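Local coordinates for 2-methyl-3-hydroxypyridine-5-carboxylic acid oxygenase (Mesorhizobium loti, PDB 3ALJ), which probably uses FAD to oxygenate 2-methyl-3-hydroxypyridine-5-carboxylic acid and open its aromatic ring, a reaction of vitamin B6 breakdown, at residues H291-A296 against A301-V306; P295-G300 against G344-N349. All coordinates share one frame; numbering follows the deposited sequence.

Contact 1. Residues H291-A296 against A301-V306; sequences HAMCPA and AGCAMV. With FAD (flavin-adenine dinucleotide), chain B.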
# COMPACT_ATOMS: atom_id res chain seq x y z
N HIS A 291 -10.65 3.31 -2.52
CA HIS A 291 -10.69 3.20 -1.03
C HIS A 291 -9.37 3.58 -0.39
O HIS A 291 -8.94 3.00 0.59
CB HIS A 291 -11.10 1.73 -0.66
CG HIS A 291 -10.20 0.68 -1.22
ND1 HIS A 291 -8.88 0.54 -0.85
CD2 HIS A 291 -10.46 -0.32 -2.10
CE1 HIS A 291 -8.37 -0.51 -1.51
NE2 HIS A 291 -9.28 -1.03 -2.28
N ALA A 292 -8.76 4.64 -0.87
CA ALA A 292 -7.57 5.11 -0.18
C ALA A 292 -7.82 5.50 1.25
O ALA A 292 -8.92 5.99 1.57
CB ALA A 292 -6.98 6.33 -0.88
N MET A 293 -6.91 5.16 2.17
CA MET A 293 -7.15 5.20 3.60
C MET A 293 -5.98 5.73 4.38
O MET A 293 -4.88 5.85 3.83
CB MET A 293 -7.61 3.82 4.06
CG MET A 293 -6.51 2.76 3.97
SD MET A 293 -7.06 1.14 4.62
CE MET A 293 -7.98 0.55 3.16
N CYS A 294 -6.21 6.04 5.63
CA CYS A 294 -5.09 6.37 6.48
C CYS A 294 -4.15 5.19 6.66
O CYS A 294 -4.64 4.07 6.71
CB CYS A 294 -5.60 6.80 7.88
SG CYS A 294 -6.60 8.38 7.77
N PRO A 295 -2.85 5.42 6.71
CA PRO A 295 -1.90 4.29 6.77
C PRO A 295 -1.56 3.73 8.14
O PRO A 295 -0.69 2.85 8.23
CB PRO A 295 -0.66 4.87 6.06
CG PRO A 295 -0.65 6.31 6.51
CD PRO A 295 -2.15 6.73 6.38
N ALA A 296 -2.37 4.10 9.16
CA ALA A 296 -2.05 3.60 10.51
C ALA A 296 -1.95 2.11 10.60
O ALA A 296 -1.10 1.58 11.34
CB ALA A 296 -3.10 4.15 11.57
N ALA A 301 -2.29 -0.85 0.57
CA ALA A 301 -1.92 -1.77 -0.47
C ALA A 301 -2.40 -3.19 -0.18
O ALA A 301 -2.79 -3.90 -1.12
CB ALA A 301 -0.38 -1.82 -0.72
N GLY A 302 -2.50 -3.59 1.10
CA GLY A 302 -3.02 -4.97 1.38
C GLY A 302 -4.46 -5.07 0.90
O GLY A 302 -4.79 -6.08 0.26
N CYS A 303 -5.28 -4.06 1.24
CA CYS A 303 -6.67 -4.09 0.75
C CYS A 303 -6.72 -3.92 -0.77
O CYS A 303 -7.48 -4.64 -1.44
CB CYS A 303 -7.47 -2.96 1.40
SG CYS A 303 -7.83 -3.31 3.15
N ALA A 304 -5.84 -3.12 -1.38
CA ALA A 304 -5.85 -2.98 -2.82
C ALA A 304 -5.55 -4.34 -3.47
O ALA A 304 -6.22 -4.70 -4.45
CB ALA A 304 -4.78 -1.97 -3.29
N MET A 305 -4.57 -5.06 -2.94
CA MET A 305 -4.16 -6.33 -3.51
C MET A 305 -5.21 -7.40 -3.24
O MET A 305 -5.52 -8.19 -4.18
CB MET A 305 -2.80 -6.70 -2.92
CG MET A 305 -1.72 -5.78 -3.50
SD MET A 305 -0.07 -6.13 -2.71
CE MET A 305 0.32 -7.73 -3.50
N VAL A 306 -5.72 -7.51 -2.03
CA VAL A 306 -6.87 -8.47 -1.74
C VAL A 306 -8.02 -8.18 -2.69
O VAL A 306 -8.59 -9.11 -3.23
CB VAL A 306 -7.29 -8.38 -0.28
CG1 VAL A 306 -8.65 -9.07 -0.04
CG2 VAL A 306 -6.22 -9.12 0.59
PA FAD B . -0.97 3.54 -6.82
O1A FAD B . 0.08 2.78 -6.06
O2A FAD B . -1.10 4.94 -6.62
O5B FAD B . -0.69 3.23 -8.35
C5B FAD B . -1.51 3.85 -9.40
C4B FAD B . -0.60 3.74 -10.61
O4B FAD B . -1.47 4.27 -11.67
C3B FAD B . 0.59 4.63 -10.60
O3B FAD B . 1.76 3.93 -11.07
C2B FAD B . 0.15 5.85 -11.48
O2B FAD B . 1.24 6.49 -12.16
C1B FAD B . -0.71 5.22 -12.53
N9A FAD B . -1.76 6.05 -13.02
C8A FAD B . -2.43 7.08 -12.40
N7A FAD B . -3.41 7.57 -13.18
C5A FAD B . -3.36 6.83 -14.35
C6A FAD B . -4.18 6.81 -15.48
N6A FAD B . -5.22 7.70 -15.61
N1A FAD B . -3.87 5.92 -16.42
C2A FAD B . -2.83 5.08 -16.33
N3A FAD B . -2.02 5.01 -15.24
C4A FAD B . -2.34 5.89 -14.25
N1 FAD B . -0.11 0.30 2.26
C2 FAD B . 0.27 -0.86 2.77
O2 FAD B . -0.25 -1.94 2.46
N3 FAD B . 1.30 -0.90 3.71
C4 FAD B . 1.97 0.26 4.11
O4 FAD B . 3.01 0.15 4.86
C4X FAD B . 1.53 1.46 3.58
N5 FAD B . 2.10 2.69 4.04
C5X FAD B . 1.61 3.89 3.55
C6 FAD B . 2.07 5.11 4.06
C7 FAD B . 1.63 6.30 3.53
C7M FAD B . 2.18 7.64 4.10
C8 FAD B . 0.67 6.31 2.54
C8M FAD B . 0.12 7.63 1.95
C9 FAD B . 0.19 5.10 2.03
C9A FAD B . 0.63 3.86 2.57
N10 FAD B . 0.11 2.58 2.08
C10 FAD B . 0.54 1.43 2.63
C1' FAD B . -0.99 2.59 1.01
C2' FAD B . -0.37 2.30 -0.35
O2' FAD B . 0.66 3.27 -0.61
C3' FAD B . -1.43 2.49 -1.44
O3' FAD B . -2.73 2.05 -0.87
C4' FAD B . -1.22 1.66 -2.65
O4' FAD B . 0.02 2.11 -3.25
C5' FAD B . -2.29 1.88 -3.67
O5' FAD B . -2.00 1.08 -4.81
P FAD B . -2.81 1.39 -6.13
O1P FAD B . -2.27 0.47 -7.13
O2P FAD B . -4.29 1.44 -5.89
O3P FAD B . -2.42 2.92 -6.48
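The imidazole of His291 turns an edge to helix 300-314: Ala304 N lies near the ring plane, 3.6 Å from CE1, and Ala304 CA also meets the edge in plane, while the carbonyl carbon of Cys303 approaches CE1 obliquely. Trp278 meets the same imidazole with the two ring planes at about 45°. With chi1 at 58°, CG sits between the backbone N and carbonyl carbon, which turns the ring toward Cys303 and Ala304. Replacing the imidazole by the methyl of an alanine would probably leave a gap beside Cys303 and Ala304 and take the ring away from Trp278. The flavin has Pro295 over one face of its benzenoid ring, CB 3.4 Å from FAD C6. At the pyrimidine end, Ala301 N gives N1 a nearly straight hydrogen bond (3.0 Å, 176°), and Gly302 N adds a weak one to O2. A helix start directed at N1 and O2 is a feature of the flavin hydroxylase fold and would be expected to stabilise negative charge on the reduced flavin, the form of this crystal. Farther along the loop, Met293 bends at chi3 (80°), bringing CE to 3.9 Å from Cys303 SG, where the methyl end of the flexible thioether packs against the sulfur and CB of Cys303. That sulfur is covalently linked to beta-mercaptoethanol, probably from the crystallisation liquor. Ala304 is small enough to let helix 21-32 approach, and Ala22 of that helix touches its methyl.

Contact 2. Residues P295-G300 against G344-N349; sequences PALAQG and GDYAAN. With FAD (flavin-adenine dinucleotide), chain B.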
# COMPACT_ATOMS: atom_id res chain seq x y z
N PRO A 295 -2.85 5.42 6.71
CA PRO A 295 -1.90 4.29 6.77
C PRO A 295 -1.56 3.73 8.14
O PRO A 295 -0.69 2.85 8.23
CB PRO A 295 -0.66 4.87 6.06
CG PRO A 295 -0.65 6.31 6.51
CD PRO A 295 -2.15 6.73 6.38
N ALA A 296 -2.37 4.10 9.16
CA ALA A 296 -2.05 3.60 10.51
C ALA A 296 -1.95 2.11 10.60
O ALA A 296 -1.10 1.58 11.34
CB ALA A 296 -3.10 4.15 11.57
N LEU A 297 -2.86 1.37 9.96
CA LEU A 297 -2.82 -0.08 10.01
C LEU A 297 -2.06 -0.74 8.91
O LEU A 297 -2.02 -1.99 8.84
CB LEU A 297 -4.26 -0.67 10.11
CG LEU A 297 -5.05 -0.27 11.34
CD1 LEU A 297 -6.52 -0.90 11.10
CD2 LEU A 297 -4.30 -0.80 12.60
N ALA A 298 -1.41 0.09 8.05
CA ALA A 298 -0.56 -0.42 6.96
C ALA A 298 -1.30 -1.49 6.16
O ALA A 298 -0.83 -2.59 5.90
CB ALA A 298 0.81 -0.98 7.53
N GLN A 299 -2.49 -1.08 5.68
CA GLN A 299 -3.38 -1.89 4.88
C GLN A 299 -3.83 -1.33 3.55
O GLN A 299 -4.71 -1.88 2.85
CB GLN A 299 -4.63 -2.31 5.71
CG GLN A 299 -4.26 -3.49 6.69
CD GLN A 299 -4.01 -4.80 5.94
OE1 GLN A 299 -4.42 -4.98 4.80
NE2 GLN A 299 -3.26 -5.71 6.56
N GLY A 300 -3.37 -0.12 3.19
CA GLY A 300 -3.87 0.41 1.94
C GLY A 300 -3.57 -0.51 0.73
O GLY A 300 -4.47 -0.76 -0.12
N GLY A 344 -8.58 5.12 10.04
CA GLY A 344 -8.82 6.53 10.27
C GLY A 344 -9.00 6.94 11.73
O GLY A 344 -8.54 8.00 12.16
N ASP A 345 -9.71 6.06 12.44
CA ASP A 345 -9.90 6.33 13.89
C ASP A 345 -8.56 6.25 14.63
O ASP A 345 -8.19 7.15 15.36
CB ASP A 345 -10.84 5.27 14.38
CG ASP A 345 -11.13 5.35 15.87
OD1 ASP A 345 -10.24 5.12 16.74
OD2 ASP A 345 -12.25 5.62 16.19
N TYR A 346 -7.76 5.23 14.33
CA TYR A 346 -6.43 5.20 14.98
C TYR A 346 -5.59 6.37 14.62
O TYR A 346 -4.93 6.91 15.48
CB TYR A 346 -5.68 3.92 14.47
CG TYR A 346 -5.95 2.68 15.32
CD1 TYR A 346 -7.13 2.45 16.07
CD2 TYR A 346 -4.98 1.73 15.43
CE1 TYR A 346 -7.33 1.24 16.83
CE2 TYR A 346 -5.15 0.62 16.18
CZ TYR A 346 -6.27 0.35 16.88
OH TYR A 346 -6.45 -0.77 17.68
N ALA A 347 -5.63 6.78 13.34
CA ALA A 347 -4.75 7.92 12.98
C ALA A 347 -5.22 9.19 13.72
O ALA A 347 -4.40 9.88 14.30
CB ALA A 347 -4.89 8.11 11.49
N ALA A 348 -6.54 9.43 13.71
CA ALA A 348 -7.01 10.67 14.38
C ALA A 348 -6.79 10.69 15.85
O ALA A 348 -6.48 11.78 16.41
CB ALA A 348 -8.51 10.81 14.09
N ASN A 349 -6.88 9.56 16.48
CA ASN A 349 -6.75 9.45 17.97
C ASN A 349 -5.28 9.18 18.34
O ASN A 349 -5.02 9.12 19.54
CB ASN A 349 -7.65 8.34 18.51
CG ASN A 349 -9.15 8.73 18.50
OD1 ASN A 349 -9.48 9.84 19.00
ND2 ASN A 349 -10.00 7.87 17.96
PA FAD B . -0.97 3.54 -6.82
O1A FAD B . 0.08 2.78 -6.06
O2A FAD B . -1.10 4.94 -6.62
O5B FAD B . -0.69 3.23 -8.35
C5B FAD B . -1.51 3.85 -9.40
C4B FAD B . -0.60 3.74 -10.61
O4B FAD B . -1.47 4.27 -11.67
C3B FAD B . 0.59 4.63 -10.60
O3B FAD B . 1.76 3.93 -11.07
C2B FAD B . 0.15 5.85 -11.48
O2B FAD B . 1.24 6.49 -12.16
C1B FAD B . -0.71 5.22 -12.53
N9A FAD B . -1.76 6.05 -13.02
C8A FAD B . -2.43 7.08 -12.40
N7A FAD B . -3.41 7.57 -13.18
C5A FAD B . -3.36 6.83 -14.35
C6A FAD B . -4.18 6.81 -15.48
N6A FAD B . -5.22 7.70 -15.61
N1A FAD B . -3.87 5.92 -16.42
C2A FAD B . -2.83 5.08 -16.33
N3A FAD B . -2.02 5.01 -15.24
C4A FAD B . -2.34 5.89 -14.25
N1 FAD B . -0.11 0.30 2.26
C2 FAD B . 0.27 -0.86 2.77
O2 FAD B . -0.25 -1.94 2.46
N3 FAD B . 1.30 -0.90 3.71
C4 FAD B . 1.97 0.26 4.11
O4 FAD B . 3.01 0.15 4.86
C4X FAD B . 1.53 1.46 3.58
N5 FAD B . 2.10 2.69 4.04
C5X FAD B . 1.61 3.89 3.55
C6 FAD B . 2.07 5.11 4.06
C7 FAD B . 1.63 6.30 3.53
C7M FAD B . 2.18 7.64 4.10
C8 FAD B . 0.67 6.31 2.54
C8M FAD B . 0.12 7.63 1.95
C9 FAD B . 0.19 5.10 2.03
C9A FAD B . 0.63 3.86 2.57
N10 FAD B . 0.11 2.58 2.08
C10 FAD B . 0.54 1.43 2.63
C1' FAD B . -0.99 2.59 1.01
C2' FAD B . -0.37 2.30 -0.35
O2' FAD B . 0.66 3.27 -0.61
C3' FAD B . -1.43 2.49 -1.44
O3' FAD B . -2.73 2.05 -0.87
C4' FAD B . -1.22 1.66 -2.65
O4' FAD B . 0.02 2.11 -3.25
C5' FAD B . -2.29 1.88 -3.67
O5' FAD B . -2.00 1.08 -4.81
P FAD B . -2.81 1.39 -6.13
O1P FAD B . -2.27 0.47 -7.13
O2P FAD B . -4.29 1.44 -5.89
O3P FAD B . -2.42 2.92 -6.48
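Ala296 is the small knob of this contact: its methyl presses onto the helix surface between Tyr346 and Ala347, with CB 3.9 Å from Tyr346 CB and 4.3 Å from Ala347 CB. Short side chains suit both backbones, whose nearest CA atoms, those of Ala296 and Ala347, are just 5.7 Å apart. Beside this knob a second bump is made by Leu297. Its CG stands anti to the carbonyl carbon (chi1 -61°), and from there CD2 comes obliquely to the tyrosine ring, about equally close to CD2 and CE2 of Tyr346 at 3.9 Å. The leucine and tyrosine side chains cross at about a right angle. The tyrosine hydroxyl is hydrogen-bonded to Met357 O, which helps fix the ring against which the leucine rests. Both bumps sit on one type I beta turn, closed by a 2.9 Å hydrogen bond from Ala298 N to Pro295 O. From that turn the chain runs along the flavin: Ala298 CB lies 3.6 Å from FAD O4, and Gly300 suits its place because a CB there would clash with FAD C1'. Gln299 occupies the N-cap of helix 300-314. The flavin-lining loop thus touches the C-terminal part of helix 321-349 through Ala296 and Leu297, strand 52-56 through Ala298 and Gln299, and helix 364-367 through Gln299.

Following the chain from the N terminus, the region after helix 288-291 supplies 291-296 of contact 1 and, overlapping it at Pro295 and Ala296, 295-300 of contact 2. After the four residues that separate them from 291-296, residues 301-306 on helix 300-314 supply the second half of contact 1, closing a short loop at the flavin. Contact 2 closes much later, with 43 residues between its segments, after the rest of helix 300-314 and most of helix 321-349. Because it starts inside the first loop and ends far beyond it, the two closures cross. They touch where Cys294 packs on Gly344 and Ala347, and Met293 on Gly300. Together they join the flavin-bordering loop to two successive helices.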